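Local coordinates for 5' nucleotidase family protein (Staphylococcus aureus subsp. aureus, PDB 4Q7F) that belongs to the 5' nucleotidase family, pairing a two-metal calcineurin-like phosphoesterase domain with a 5'-nucleotidase C-terminal domain, at residues E314-Y319 / D379-Y384; T344-Y349 / D507-N512; G88-L93 / L123-Y128. All blocks are in the same frame, centred on the assembly; numbering follows the deposited sequence.

Contact 1. Residues E314-Y319 / D379-Y384; sequences EDWLDY and DVINNY
The CD1 methyl of Ile381 comes obliquely to the six-membered ring of the Trp316 indole, 3.7 Å from CZ3 and 4.0 Å from CH2. Elsewhere round the same indole the His86 ring packs edge-to-face, and Ala85 and Asn81 of helix 78-85 touch it too. The other neighbour of that methyl is Leu317, whose CD2 lies 3.8 Å from Ile381 CD1. One carbon thus sits against both consecutive residues, and the isoleucine crosses each at about a right angle. Trp316 gets there with CG anti to its backbone N (chi1 -176°), which swings the indole from the flank of its helix toward Ile381. This is a buried, wholly apolar meeting of helix 304-317, which follows the phosphoesterase sheets in the chain, with helix 377-383 of the C-terminal domain; helix 78-85 touches Trp316, Leu317 and Ile381 and so makes this a junction between the two domains. Within 379-384, Asn383 ND2 turns back to Asp379 O at 2.8 Å, above the carbonyl plane. Charge takes over beside the apolar patch: Arg378 NH2 forms salt bridges with Glu314 OE1 and Asp318 OD1.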
loop_
_atom_site.group_PDB
_atom_site.type_symbol
_atom_site.label_atom_id
_atom_site.label_comp_id
_atom_site.label_asym_id
_atom_site.label_seq_id
_atom_site.Cartn_x
_atom_site.Cartn_y
_atom_site.Cartn_z
ATOM N N GLU A 314 16.784 -9.936 11.757
ATOM C CA GLU A 314 17.796 -8.861 11.806
ATOM C C GLU A 314 19.128 -9.344 11.229
ATOM O O GLU A 314 19.808 -8.620 10.492
ATOM C CB GLU A 314 17.971 -8.340 13.234
ATOM C CG GLU A 314 16.715 -7.699 13.835
ATOM C CD GLU A 314 16.254 -6.444 13.133
ATOM O OE1 GLU A 314 16.999 -5.853 12.273
ATOM O OE2 GLU A 314 15.117 -6.020 13.465
ATOM N N ASP A 315 19.513 -10.576 11.562
ATOM C CA ASP A 315 20.761 -11.125 11.031
ATOM C C ASP A 315 20.751 -11.090 9.486
ATOM O O ASP A 315 21.714 -10.660 8.863
ATOM C CB ASP A 315 21.008 -12.538 11.553
ATOM C CG ASP A 315 21.378 -12.566 13.045
ATOM O OD1 ASP A 315 21.575 -11.495 13.680
ATOM O OD2 ASP A 315 21.482 -13.671 13.597
ATOM N N TRP A 316 19.640 -11.512 8.883
ATOM C CA TRP A 316 19.501 -11.507 7.437
ATOM C C TRP A 316 19.563 -10.086 6.909
ATOM O O TRP A 316 20.234 -9.822 5.921
ATOM C CB TRP A 316 18.184 -12.180 7.041
ATOM C CG TRP A 316 17.972 -12.318 5.600
ATOM C CD1 TRP A 316 18.582 -13.213 4.762
ATOM C CD2 TRP A 316 17.018 -11.604 4.802
ATOM N NE1 TRP A 316 18.082 -13.076 3.490
ATOM C CE2 TRP A 316 17.126 -12.094 3.486
ATOM C CE3 TRP A 316 16.090 -10.595 5.076
ATOM C CZ2 TRP A 316 16.345 -11.602 2.441
ATOM C CZ3 TRP A 316 15.314 -10.110 4.050
ATOM C CH2 TRP A 316 15.433 -10.614 2.748
ATOM N N LEU A 317 18.881 -9.165 7.593
ATOM C CA LEU A 317 18.895 -7.775 7.187
ATOM C C LEU A 317 20.288 -7.154 7.242
ATOM O O LEU A 317 20.589 -6.236 6.481
ATOM C CB LEU A 317 17.900 -6.974 8.025
ATOM C CG LEU A 317 16.446 -7.296 7.671
ATOM C CD1 LEU A 317 15.516 -6.599 8.632
ATOM C CD2 LEU A 317 16.129 -6.883 6.231
ATOM N N ASP A 318 21.144 -7.664 8.119
ATOM C CA ASP A 318 22.507 -7.153 8.239
ATOM C C ASP A 318 23.479 -7.726 7.225
ATOM O O ASP A 318 24.628 -7.282 7.161
ATOM C CB ASP A 318 23.046 -7.405 9.664
ATOM C CG ASP A 318 22.389 -6.514 10.703
ATOM O OD1 ASP A 318 21.837 -5.449 10.318
ATOM O OD2 ASP A 318 22.427 -6.872 11.903
ATOM N N TYR A 319 23.032 -8.708 6.432
ATOM C CA TYR A 319 23.897 -9.352 5.457
ATOM C C TYR A 319 24.462 -8.297 4.523
ATOM O O TYR A 319 23.716 -7.513 3.949
ATOM C CB TYR A 319 23.148 -10.426 4.657
ATOM C CG TYR A 319 24.016 -11.056 3.595
ATOM C CD1 TYR A 319 24.888 -12.093 3.908
ATOM C CD2 TYR A 319 23.991 -10.591 2.282
ATOM C CE1 TYR A 319 25.707 -12.662 2.936
ATOM C CE2 TYR A 319 24.796 -11.155 1.304
ATOM C CZ TYR A 319 25.650 -12.190 1.636
ATOM O OH TYR A 319 26.448 -12.745 0.666
ATOM N N ASP A 379 19.328 -2.048 3.749
ATOM C CA ASP A 379 19.394 -0.850 2.910
ATOM C C ASP A 379 18.735 -1.039 1.559
ATOM O O ASP A 379 18.048 -0.148 1.077
ATOM C CB ASP A 379 20.846 -0.428 2.760
ATOM C CG ASP A 379 21.537 -0.274 4.105
ATOM O OD1 ASP A 379 21.028 0.491 4.950
ATOM O OD2 ASP A 379 22.574 -0.917 4.329
ATOM N N VAL A 380 18.934 -2.200 0.939
ATOM C CA VAL A 380 18.353 -2.476 -0.369
ATOM C C VAL A 380 16.832 -2.475 -0.292
ATOM O O VAL A 380 16.151 -1.904 -1.148
ATOM C CB VAL A 380 18.833 -3.837 -0.941
ATOM C CG1 VAL A 380 18.021 -4.217 -2.171
ATOM C CG2 VAL A 380 20.322 -3.813 -1.262
ATOM N N ILE A 381 16.305 -3.137 0.737
ATOM C CA ILE A 381 14.864 -3.227 0.912
ATOM C C ILE A 381 14.246 -1.850 1.183
ATOM O O ILE A 381 13.198 -1.529 0.622
ATOM C CB ILE A 381 14.474 -4.227 2.024
ATOM C CG1 ILE A 381 14.921 -5.652 1.645
ATOM C CG2 ILE A 381 12.969 -4.196 2.193
ATOM C CD1 ILE A 381 14.699 -6.726 2.708
ATOM N N ASN A 382 14.883 -1.049 2.033
ATOM C CA ASN A 382 14.376 0.289 2.324
ATOM C C ASN A 382 14.316 1.154 1.093
ATOM O O ASN A 382 13.410 1.974 0.957
ATOM C CB ASN A 382 15.212 0.973 3.426
ATOM C CG ASN A 382 14.920 0.403 4.797
ATOM O OD1 ASN A 382 13.806 -0.034 5.051
ATOM N ND2 ASN A 382 15.902 0.406 5.682
ATOM N N ASN A 383 15.270 0.974 0.194
ATOM C CA ASN A 383 15.275 1.754 -1.061
ATOM C C ASN A 383 14.341 1.199 -2.145
ATOM O O ASN A 383 13.914 1.935 -3.010
ATOM C CB ASN A 383 16.692 1.930 -1.541
ATOM C CG ASN A 383 17.440 2.930 -0.680
ATOM O OD1 ASN A 383 17.201 4.132 -0.780
ATOM N ND2 ASN A 383 18.319 2.447 0.182
ATOM N N TYR A 384 14.007 -0.080 -2.076
ATOM C CA TYR A 384 13.039 -0.656 -3.028
ATOM C C TYR A 384 12.144 -1.592 -2.234
ATOM O O TYR A 384 12.360 -2.793 -2.267
ATOM C CB TYR A 384 13.715 -1.425 -4.190
ATOM C CG TYR A 384 12.845 -1.325 -5.405
ATOM C CD1 TYR A 384 11.669 -2.045 -5.500
ATOM C CD2 TYR A 384 13.125 -0.387 -6.396
ATOM C CE1 TYR A 384 10.833 -1.894 -6.588
ATOM C CE2 TYR A 384 12.286 -0.229 -7.482
ATOM C CZ TYR A 384 11.146 -0.978 -7.566
ATOM O OH TYR A 384 10.289 -0.824 -8.617
#

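Contact 2. Residues T344-Y349 / D507-N512; sequences TNFMNY and DFLSNN
Phe508 meets two aromatic rings, Phe346 obliquely and Tyr349 rim to rim, both steeply inclined to it, and neither pair is a stack. Together Phe346, Tyr349 and Phe508 form an aromatic cluster where helix 342-355 meets helix 501-511, the helix that follows edge strand 493-497 of the C-terminal domain's mixed sheet. The two segments run almost square to each other, at 95°, with axes 11.6 Å apart, a separation spanned by the aromatic side chains. The CB of Phe508 is directed at helix 342-355. Phe346 and Tyr349, about one turn apart, both hold CG anti to the backbone N, which carries both rings toward Phe508. Phe508 CD1 meets Phe346 CE1 at 3.6 Å, the ring planes 74° apart. Phe508 CZ lies at the edge of the Tyr349 ring, in that ring's plane, 3.5 Å from Tyr349 CD2; these two rings have planes at 87°, neither lying over the face of the other. Phe346 has a second neighbour in Leu509, whose CD2 methyl stands 4.0 Å from Phe346 CZ, and Leu509 goes on to Ile321 and Thr322 of strand 320-323. Tyr349 also touches Pro518 in the loop that Asn345 holds by hydrogen bonds to Pro518 O, Val520 N and Val521 N. Away from the rings, Asn348 ND2 bonds to Thr344 O at 3.2 Å, standing well above the carbonyl plane.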
loop_
_atom_site.group_PDB
_atom_site.type_symbol
_atom_site.label_atom_id
_atom_site.label_comp_id
_atom_site.label_asym_id
_atom_site.label_seq_id
_atom_site.Cartn_x
_atom_site.Cartn_y
_atom_site.Cartn_z
ATOM N N THR A 344 19.565 8.443 -7.318
ATOM C CA THR A 344 18.547 8.291 -8.372
ATOM C C THR A 344 19.237 8.013 -9.714
ATOM O O THR A 344 18.731 7.239 -10.557
ATOM C CB THR A 344 17.620 9.508 -8.482
ATOM O OG1 THR A 344 18.385 10.694 -8.751
ATOM C CG2 THR A 344 16.855 9.667 -7.209
ATOM N N ASN A 345 20.395 8.636 -9.904
ATOM C CA ASN A 345 21.195 8.410 -11.083
ATOM C C ASN A 345 21.602 6.946 -11.130
ATOM O O ASN A 345 21.494 6.303 -12.160
ATOM C CB ASN A 345 22.440 9.254 -11.073
ATOM C CG ASN A 345 23.224 9.098 -12.338
ATOM O OD1 ASN A 345 22.746 9.460 -13.413
ATOM N ND2 ASN A 345 24.426 8.546 -12.230
ATOM N N PHE A 346 22.042 6.432 -9.987
ATOM C CA PHE A 346 22.428 5.040 -9.860
ATOM C C PHE A 346 21.291 4.074 -10.187
ATOM O O PHE A 346 21.503 3.111 -10.912
ATOM C CB PHE A 346 22.943 4.778 -8.454
ATOM C CG PHE A 346 22.854 3.346 -8.028
ATOM C CD1 PHE A 346 23.738 2.408 -8.507
ATOM C CD2 PHE A 346 21.883 2.948 -7.133
ATOM C CE1 PHE A 346 23.646 1.088 -8.107
ATOM C CE2 PHE A 346 21.789 1.633 -6.722
ATOM C CZ PHE A 346 22.676 0.698 -7.212
HETATM N N MSE A 347 20.102 4.309 -9.628
HETATM C CA MSE A 347 18.968 3.415 -9.849
HETATM C C MSE A 347 18.605 3.414 -11.304
HETATM O O MSE A 347 18.439 2.358 -11.894
HETATM C CB MSE A 347 17.753 3.780 -8.993
HETATM C CG MSE A 347 17.973 3.406 -7.517
HETATM SE SE MSE A 347 16.257 3.417 -6.554
HETATM C CE MSE A 347 15.925 5.361 -6.597
ATOM N N ASN A 348 18.457 4.595 -11.893
ATOM C CA ASN A 348 18.145 4.686 -13.318
ATOM C C ASN A 348 19.212 4.030 -14.215
ATOM O O ASN A 348 18.876 3.357 -15.181
ATOM C CB ASN A 348 17.870 6.129 -13.722
ATOM C CG ASN A 348 16.436 6.538 -13.436
ATOM O OD1 ASN A 348 15.492 5.986 -14.025
ATOM N ND2 ASN A 348 16.257 7.521 -12.570
ATOM N N TYR A 349 20.485 4.192 -13.863
ATOM C CA TYR A 349 21.541 3.571 -14.613
ATOM C C TYR A 349 21.406 2.049 -14.556
ATOM O O TYR A 349 21.531 1.384 -15.585
ATOM C CB TYR A 349 22.924 4.010 -14.146
ATOM C CG TYR A 349 24.012 3.368 -14.987
ATOM C CD1 TYR A 349 24.235 3.781 -16.296
ATOM C CD2 TYR A 349 24.789 2.328 -14.488
ATOM C CE1 TYR A 349 25.205 3.184 -17.077
ATOM C CE2 TYR A 349 25.764 1.727 -15.265
ATOM C CZ TYR A 349 25.971 2.167 -16.553
ATOM O OH TYR A 349 26.936 1.574 -17.328
ATOM N N ASP A 507 22.007 -7.456 -7.892
ATOM C CA ASP A 507 22.751 -7.966 -9.060
ATOM C C ASP A 507 23.716 -6.913 -9.582
ATOM O O ASP A 507 24.895 -7.188 -9.755
ATOM C CB ASP A 507 21.805 -8.383 -10.202
ATOM C CG ASP A 507 21.015 -9.637 -9.881
ATOM O OD1 ASP A 507 21.361 -10.344 -8.929
ATOM O OD2 ASP A 507 20.038 -9.919 -10.575
ATOM N N PHE A 508 23.212 -5.707 -9.825
ATOM C CA PHE A 508 24.064 -4.640 -10.323
ATOM C C PHE A 508 25.214 -4.389 -9.352
ATOM O O PHE A 508 26.381 -4.331 -9.753
ATOM C CB PHE A 508 23.279 -3.351 -10.538
ATOM C CG PHE A 508 24.094 -2.256 -11.162
ATOM C CD1 PHE A 508 24.890 -1.437 -10.380
ATOM C CD2 PHE A 508 24.087 -2.060 -12.536
ATOM C CE1 PHE A 508 25.656 -0.434 -10.953
ATOM C CE2 PHE A 508 24.844 -1.053 -13.117
ATOM C CZ PHE A 508 25.635 -0.242 -12.326
ATOM N N LEU A 509 24.882 -4.254 -8.071
ATOM C CA LEU A 509 25.893 -4.022 -7.040
ATOM C C LEU A 509 26.976 -5.100 -7.015
ATOM O O LEU A 509 28.151 -4.796 -6.831
ATOM C CB LEU A 509 25.240 -3.924 -5.661
ATOM C CG LEU A 509 24.474 -2.637 -5.353
ATOM C CD1 LEU A 509 23.738 -2.771 -4.030
ATOM C CD2 LEU A 509 25.424 -1.447 -5.324
ATOM N N SER A 510 26.575 -6.348 -7.221
ATOM C CA SER A 510 27.510 -7.467 -7.186
ATOM C C SER A 510 28.403 -7.580 -8.422
ATOM O O SER A 510 29.498 -8.127 -8.334
ATOM C CB SER A 510 26.746 -8.784 -6.991
ATOM O OG SER A 510 25.996 -8.763 -5.787
ATOM N N ASN A 511 27.939 -7.060 -9.559
ATOM C CA ASN A 511 28.667 -7.162 -10.833
ATOM C C ASN A 511 29.542 -5.973 -11.237
ATOM O O ASN A 511 30.382 -6.115 -12.118
ATOM C CB ASN A 511 27.673 -7.419 -11.969
ATOM C CG ASN A 511 26.830 -8.656 -11.741
ATOM O OD1 ASN A 511 27.198 -9.546 -10.980
ATOM N ND2 ASN A 511 25.683 -8.712 -12.403
ATOM N N ASN A 512 29.337 -4.804 -10.634
ATOM C CA ASN A 512 30.162 -3.636 -10.962
ATOM C C ASN A 512 30.901 -3.143 -9.722
ATOM O O ASN A 512 30.409 -2.287 -8.987
ATOM C CB ASN A 512 29.329 -2.509 -11.572
ATOM C CG ASN A 512 30.190 -1.373 -12.101
ATOM O OD1 ASN A 512 31.421 -1.453 -12.089
ATOM N ND2 ASN A 512 29.549 -0.313 -12.575
#

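Contact 3. Residues G88-L93 / L123-Y128; sequences GSSQPL and LRRLNY
Gln91 and Arg125 make the tight part of this contact, their side chains crossing at about a right angle and the amide plane turned 71° from the guanidinium. Arg125 runs extended from CG to NE, while Gln91 bends at chi2 (69°), which brings its amide across the arginine. As modelled, Gln91 OE1 is beside the guanidinium, but it is too close to Arg125 NH1 for its exact place to be trusted. Each polar end also has a partner just outside the segments: Arg125 NE forms a salt bridge with Asp121 OD2 one turn earlier in its own helix, and Gln91 NE2 bonds to Asp95 OD1 one turn later in the other. Ser89 works at the start of helix 91-99, where its OG accepts from Gln91 N at 3.0 Å in a nearly straight capping bond. The same OG sits over one face of the guanidinium, offset toward the rim and 4.0 Å from Arg125 CZ. In the calcineurin-like phosphoesterase fold of this chain, the contact brings the beginning of helix 91-99 to the end of helix 116-125; the link between them carries Asn109, a magnesium ligand. The inner side is buried at Ser90, which touches Leu74 and whose OG is hydrogen-bonded to Thr122 OG1. The looser side is hydrated. There a water accepts from Gln91 NE2 at 3.3 Å and donates to Arg125 O at 2.7 Å, linking the Gln91 amide to the Arg125 backbone carbonyl, and Arg125 O also accepts from Asn98 ND2.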
loop_
_atom_site.group_PDB
_atom_site.type_symbol
_atom_site.label_atom_id
_atom_site.label_comp_id
_atom_site.label_asym_id
_atom_site.label_seq_id
_atom_site.Cartn_x
_atom_site.Cartn_y
_atom_site.Cartn_z
ATOM N N GLY A 88 9.504 -19.462 1.419
ATOM C CA GLY A 88 8.559 -19.079 0.385
ATOM C C GLY A 88 7.154 -19.249 0.978
ATOM O O GLY A 88 6.159 -19.021 0.307
ATOM N N SER A 89 7.088 -19.651 2.248
ATOM C CA SER A 89 5.823 -19.877 2.948
ATOM C C SER A 89 5.444 -18.700 3.838
ATOM O O SER A 89 6.297 -18.057 4.443
ATOM C CB SER A 89 5.929 -21.111 3.818
ATOM O OG SER A 89 4.716 -21.349 4.526
ATOM N N SER A 90 4.151 -18.427 3.907
ATOM C CA SER A 90 3.626 -17.393 4.775
ATOM C C SER A 90 3.382 -17.982 6.202
ATOM O O SER A 90 2.954 -17.273 7.084
ATOM C CB SER A 90 2.301 -16.874 4.218
ATOM O OG SER A 90 1.339 -17.925 4.130
ATOM N N GLN A 91 3.689 -19.256 6.428
ATOM C CA GLN A 91 3.377 -19.877 7.725
ATOM C C GLN A 91 3.847 -19.085 8.966
ATOM O O GLN A 91 3.068 -18.903 9.897
ATOM C CB GLN A 91 3.875 -21.328 7.800
ATOM C CG GLN A 91 3.338 -22.075 9.022
ATOM C CD GLN A 91 1.841 -22.322 8.917
ATOM O OE1 GLN A 91 1.373 -22.893 7.933
ATOM N NE2 GLN A 91 1.090 -21.926 9.934
ATOM N N PRO A 92 5.121 -18.626 8.992
ATOM C CA PRO A 92 5.556 -17.869 10.179
ATOM C C PRO A 92 4.661 -16.666 10.495
ATOM O O PRO A 92 4.383 -16.381 11.655
ATOM C CB PRO A 92 6.979 -17.457 9.834
ATOM C CG PRO A 92 7.467 -18.526 8.881
ATOM C CD PRO A 92 6.253 -18.972 8.100
ATOM N N LEU A 93 4.204 -15.979 9.461
ATOM C CA LEU A 93 3.318 -14.842 9.637
ATOM C C LEU A 93 1.923 -15.303 10.060
ATOM O O LEU A 93 1.295 -14.697 10.939
ATOM C CB LEU A 93 3.210 -14.075 8.333
ATOM C CG LEU A 93 2.239 -12.908 8.344
ATOM C CD1 LEU A 93 2.712 -11.841 9.312
ATOM C CD2 LEU A 93 2.107 -12.341 6.936
ATOM N N LEU A 123 -4.757 -18.300 2.901
ATOM C CA LEU A 123 -6.122 -18.349 3.410
ATOM C C LEU A 123 -6.475 -19.681 4.051
ATOM O O LEU A 123 -7.212 -19.709 5.034
ATOM C CB LEU A 123 -7.153 -18.007 2.336
ATOM C CG LEU A 123 -6.979 -16.622 1.683
ATOM C CD1 LEU A 123 -8.116 -16.319 0.715
ATOM C CD2 LEU A 123 -6.882 -15.552 2.732
ATOM N N ARG A 124 -5.968 -20.783 3.500
ATOM C CA ARG A 124 -6.289 -22.094 4.067
ATOM C C ARG A 124 -5.486 -22.403 5.335
ATOM O O ARG A 124 -5.883 -23.252 6.115
ATOM C CB ARG A 124 -6.206 -23.230 3.019
ATOM C CG ARG A 124 -4.890 -23.419 2.285
ATOM C CD ARG A 124 -4.965 -24.613 1.315
ATOM N NE ARG A 124 -3.788 -24.673 0.440
ATOM C CZ ARG A 124 -3.707 -24.167 -0.794
ATOM N NH1 ARG A 124 -2.567 -24.271 -1.466
ATOM N NH2 ARG A 124 -4.742 -23.557 -1.370
ATOM N N ARG A 125 -4.369 -21.708 5.534
ATOM C CA ARG A 125 -3.544 -21.889 6.730
ATOM C C ARG A 125 -4.114 -21.070 7.946
ATOM O O ARG A 125 -3.878 -21.417 9.100
ATOM C CB ARG A 125 -2.086 -21.484 6.471
ATOM C CG ARG A 125 -1.281 -22.446 5.603
ATOM C CD ARG A 125 0.121 -21.877 5.323
ATOM N NE ARG A 125 0.947 -22.747 4.468
ATOM C CZ ARG A 125 1.635 -23.813 4.887
ATOM N NH1 ARG A 125 1.604 -24.196 6.158
ATOM N NH2 ARG A 125 2.351 -24.519 4.019
ATOM N N LEU A 126 -4.850 -19.995 7.665
ATOM C CA LEU A 126 -5.455 -19.172 8.710
ATOM C C LEU A 126 -6.621 -19.900 9.376
ATOM O O LEU A 126 -7.364 -20.648 8.719
ATOM C CB LEU A 126 -5.963 -17.851 8.155
ATOM C CG LEU A 126 -4.920 -16.877 7.600
ATOM C CD1 LEU A 126 -5.552 -15.759 6.783
ATOM C CD2 LEU A 126 -4.090 -16.275 8.731
ATOM N N ASN A 127 -6.786 -19.643 10.664
ATOM C CA ASN A 127 -7.850 -20.284 11.470
ATOM C C ASN A 127 -9.135 -19.436 11.641
ATOM O O ASN A 127 -9.899 -19.648 12.548
ATOM C CB ASN A 127 -7.293 -20.753 12.820
ATOM C CG ASN A 127 -6.851 -19.606 13.710
ATOM O OD1 ASN A 127 -7.213 -18.463 13.493
ATOM N ND2 ASN A 127 -6.059 -19.918 14.729
ATOM N N TYR A 128 -9.361 -18.499 10.724
ATOM C CA TYR A 128 -10.572 -17.704 10.698
ATOM C C TYR A 128 -10.842 -17.360 9.233
ATOM O O TYR A 128 -9.929 -17.386 8.429
ATOM C CB TYR A 128 -10.428 -16.426 11.527
ATOM C CG TYR A 128 -9.250 -15.572 11.119
ATOM C CD1 TYR A 128 -9.350 -14.651 10.079
ATOM C CD2 TYR A 128 -8.042 -15.702 11.759
ATOM C CE1 TYR A 128 -8.273 -13.877 9.704
ATOM C CE2 TYR A 128 -6.956 -14.943 11.394
ATOM C CZ TYR A 128 -7.083 -14.029 10.365
ATOM O OH TYR A 128 -5.998 -13.290 10.031
HETATM O O HOH W 1 -1.897 -23.190 9.658
#

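How the contacts relate
Contacts 1 and 2 lie on the same side of the chain's centre, about 16 Å apart between centres, and their segments alternate along the sequence; contact 3 closes before either opens. Contact 1 is the buried one and sits between domains. Contact 2 is partly buried and joins two crossed helices in the C-terminal part of the chain, one of which packs on strand 359-363, while contact 3 belongs to the phosphoesterase domain. No helix serves in two contacts, although helix 78-85 touches the contact residues of contact 1 and also Pro92 and Leu93 of segment 88-93. Chemistry follows place: an isoleucine methyl set against an indole and a leucine methyl at the domain junction, a steeply inclined aromatic cluster between crossed helices, and amide, guanidinium and water in contact 3.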